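Local coordinates for protein putative acyl-CoA thioester hydrolase (PDB 5DM5) that probably hydrolyses acyl-CoA thioesters to the free carboxylic acid and coenzyme A, working as a hexamer of hot-dog fold subunits, at residues V64-V69 against A123-V128. Numbering follows the deposited sequence.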
loop_
_atom_site.group_PDB
_atom_site.type_symbol
_atom_site.label_atom_id
_atom_site.label_comp_id
_atom_site.label_asym_id
_atom_site.label_seq_id
_atom_site.Cartn_x
_atom_site.Cartn_y
_atom_site.Cartn_z
ATOM N N VAL B 64 -15.298 11.233 -16.403
ATOM C CA VAL B 64 -14.570 10.962 -17.627
ATOM C C VAL B 64 -13.948 9.577 -17.529
ATOM O O VAL B 64 -13.890 8.987 -16.452
ATOM C CB VAL B 64 -13.457 11.988 -17.893
ATOM C CG1 VAL B 64 -14.018 13.389 -17.921
ATOM C CG2 VAL B 64 -12.385 11.888 -16.840
ATOM N N VAL B 65 -13.457 9.072 -18.650
ATOM C CA VAL B 65 -12.833 7.764 -18.713
ATOM C C VAL B 65 -11.658 7.820 -19.704
ATOM O O VAL B 65 -11.786 8.414 -20.773
ATOM C CB VAL B 65 -13.866 6.688 -19.123
ATOM C CG1 VAL B 65 -13.189 5.389 -19.472
ATOM C CG2 VAL B 65 -14.888 6.454 -18.007
ATOM N N THR B 66 -10.505 7.255 -19.355
ATOM C CA THR B 66 -9.405 7.249 -20.313
ATOM C C THR B 66 -9.835 6.318 -21.418
ATOM O O THR B 66 -10.330 5.240 -21.118
ATOM C CB THR B 66 -8.060 6.734 -19.737
ATOM O OG1 THR B 66 -7.839 7.244 -18.417
ATOM C CG2 THR B 66 -6.898 7.130 -20.663
ATOM N N VAL B 67 -9.677 6.698 -22.683
ATOM C CA VAL B 67 -10.091 5.782 -23.760
ATOM C C VAL B 67 -8.959 5.445 -24.692
ATOM O O VAL B 67 -9.037 4.497 -25.453
ATOM C CB VAL B 67 -11.248 6.320 -24.644
ATOM C CG1 VAL B 67 -12.507 6.459 -23.825
ATOM C CG2 VAL B 67 -10.900 7.618 -25.327
ATOM N N ARG B 68 -7.928 6.266 -24.680
ATOM C CA ARG B 68 -6.845 6.056 -25.620
ATOM C C ARG B 68 -5.568 6.674 -25.046
ATOM O O ARG B 68 -5.638 7.601 -24.268
ATOM C CB ARG B 68 -7.237 6.682 -26.956
ATOM C CG ARG B 68 -6.373 6.448 -28.172
ATOM C CD ARG B 68 -7.061 7.167 -29.331
ATOM N NE ARG B 68 -6.523 6.851 -30.647
ATOM C CZ ARG B 68 -6.959 5.854 -31.408
ATOM N NH1 ARG B 68 -7.945 5.077 -30.985
ATOM N NH2 ARG B 68 -6.415 5.642 -32.598
ATOM N N VAL B 69 -4.411 6.118 -25.365
ATOM C CA VAL B 69 -3.140 6.719 -24.975
ATOM C C VAL B 69 -2.265 6.724 -26.215
ATOM O O VAL B 69 -2.057 5.690 -26.845
ATOM C CB VAL B 69 -2.429 5.979 -23.862
ATOM C CG1 VAL B 69 -1.155 6.726 -23.520
ATOM C CG2 VAL B 69 -3.313 5.908 -22.659
ATOM N N ALA B 123 3.052 12.093 -23.338
ATOM C CA ALA B 123 2.134 11.305 -24.149
ATOM C C ALA B 123 0.855 12.074 -24.421
ATOM O O ALA B 123 0.605 13.094 -23.798
ATOM C CB ALA B 123 1.828 9.999 -23.473
ATOM N N VAL B 124 0.048 11.593 -25.359
ATOM C CA VAL B 124 -1.193 12.279 -25.675
ATOM C C VAL B 124 -2.394 11.402 -25.322
ATOM O O VAL B 124 -2.770 10.476 -26.029
ATOM C CB VAL B 124 -1.237 12.681 -27.152
ATOM C CG1 VAL B 124 -2.523 13.422 -27.460
ATOM C CG2 VAL B 124 -0.031 13.549 -27.486
ATOM N N PHE B 125 -3.021 11.775 -24.221
ATOM C CA PHE B 125 -4.095 11.020 -23.613
ATOM C C PHE B 125 -5.482 11.377 -24.080
ATOM O O PHE B 125 -5.769 12.541 -24.286
ATOM C CB PHE B 125 -4.001 11.216 -22.114
ATOM C CG PHE B 125 -3.022 10.310 -21.471
ATOM C CD1 PHE B 125 -1.685 10.419 -21.754
ATOM C CD2 PHE B 125 -3.445 9.357 -20.570
ATOM C CE1 PHE B 125 -0.798 9.584 -21.177
ATOM C CE2 PHE B 125 -2.554 8.526 -19.980
ATOM C CZ PHE B 125 -1.227 8.635 -20.282
ATOM N N THR B 126 -6.364 10.388 -24.203
ATOM C CA THR B 126 -7.727 10.674 -24.659
ATOM C C THR B 126 -8.763 10.169 -23.668
ATOM O O THR B 126 -8.883 8.941 -23.455
ATOM C CB THR B 126 -8.032 10.006 -26.013
ATOM O OG1 THR B 126 -6.983 10.272 -26.960
ATOM C CG2 THR B 126 -9.364 10.480 -26.536
ATOM N N TYR B 127 -9.520 11.114 -23.097
ATOM C CA TYR B 127 -10.557 10.828 -22.084
ATOM C C TYR B 127 -11.920 11.157 -22.656
ATOM O O TYR B 127 -12.023 11.906 -23.628
ATOM C CB TYR B 127 -10.388 11.650 -20.796
ATOM C CG TYR B 127 -9.095 11.480 -20.049
ATOM C CD1 TYR B 127 -9.000 10.656 -18.948
ATOM C CD2 TYR B 127 -7.977 12.189 -20.433
ATOM C CE1 TYR B 127 -7.816 10.526 -18.271
ATOM C CE2 TYR B 127 -6.800 12.064 -19.771
ATOM C CZ TYR B 127 -6.713 11.235 -18.691
ATOM O OH TYR B 127 -5.499 11.127 -18.037
ATOM N N VAL B 128 -12.971 10.660 -22.017
ATOM C CA VAL B 128 -14.327 10.916 -22.491
ATOM C C VAL B 128 -15.393 11.216 -21.412
ATOM O O VAL B 128 -15.602 10.394 -20.524
ATOM C CB VAL B 128 -14.798 9.709 -23.310
ATOM C CG1 VAL B 128 -16.294 9.778 -23.563
ATOM C CG2 VAL B 128 -14.023 9.619 -24.619
#
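A123 meets V69 through methyl groups at the start of the contact, A123 CB standing 4.4 Å from V69 CG1. The same CG1 methyl of V69 lies over one face of the F125 ring, 3.9 Å from the ring centroid in a CH-pi contact. V69 holds this methyl anti to the backbone N (chi1 -178°), and its other branch, CG2, runs alongside ring atoms CE2 and CD2. M48 of helix 43-60 and M45 of the second subunit also pack on F125, while V69 pairs with a strand of that subunit, so the beta sheet is continued into the neighbouring subunit through V69.

T126 is the pivot of the pairing. T126 N donates to R68 O (2.9 Å), reaching it from above the carbonyl plane, and T126 O faces two successive amides. R68 N arrives in the carbonyl plane on a lone pair, whereas the bond from V67 N is modelled implausibly short, and its geometry is doubtful. Beyond the backbone, T126 CB abuts R68 CB, and T126 CG2 touches V67 CG2.

Y127 lies beside T66, Y127 CE1 being 3.3 Å from T66 OG1, and V64 CG2 comes obliquely to its ring. The phenol OH is hydrogen-bonded to D49 O of the helix. A bent bond then runs from V128 N to V65 O (2.8 Å), the pairing loosening toward this end, and V128 CG2 packs on V67 CG1.

With V67 and R68 both set against T126, the register slips by one residue: a classic beta bulge between strands 64-74 and 118-129, within the antiparallel sheet that wraps the central helix of the hot-dog fold.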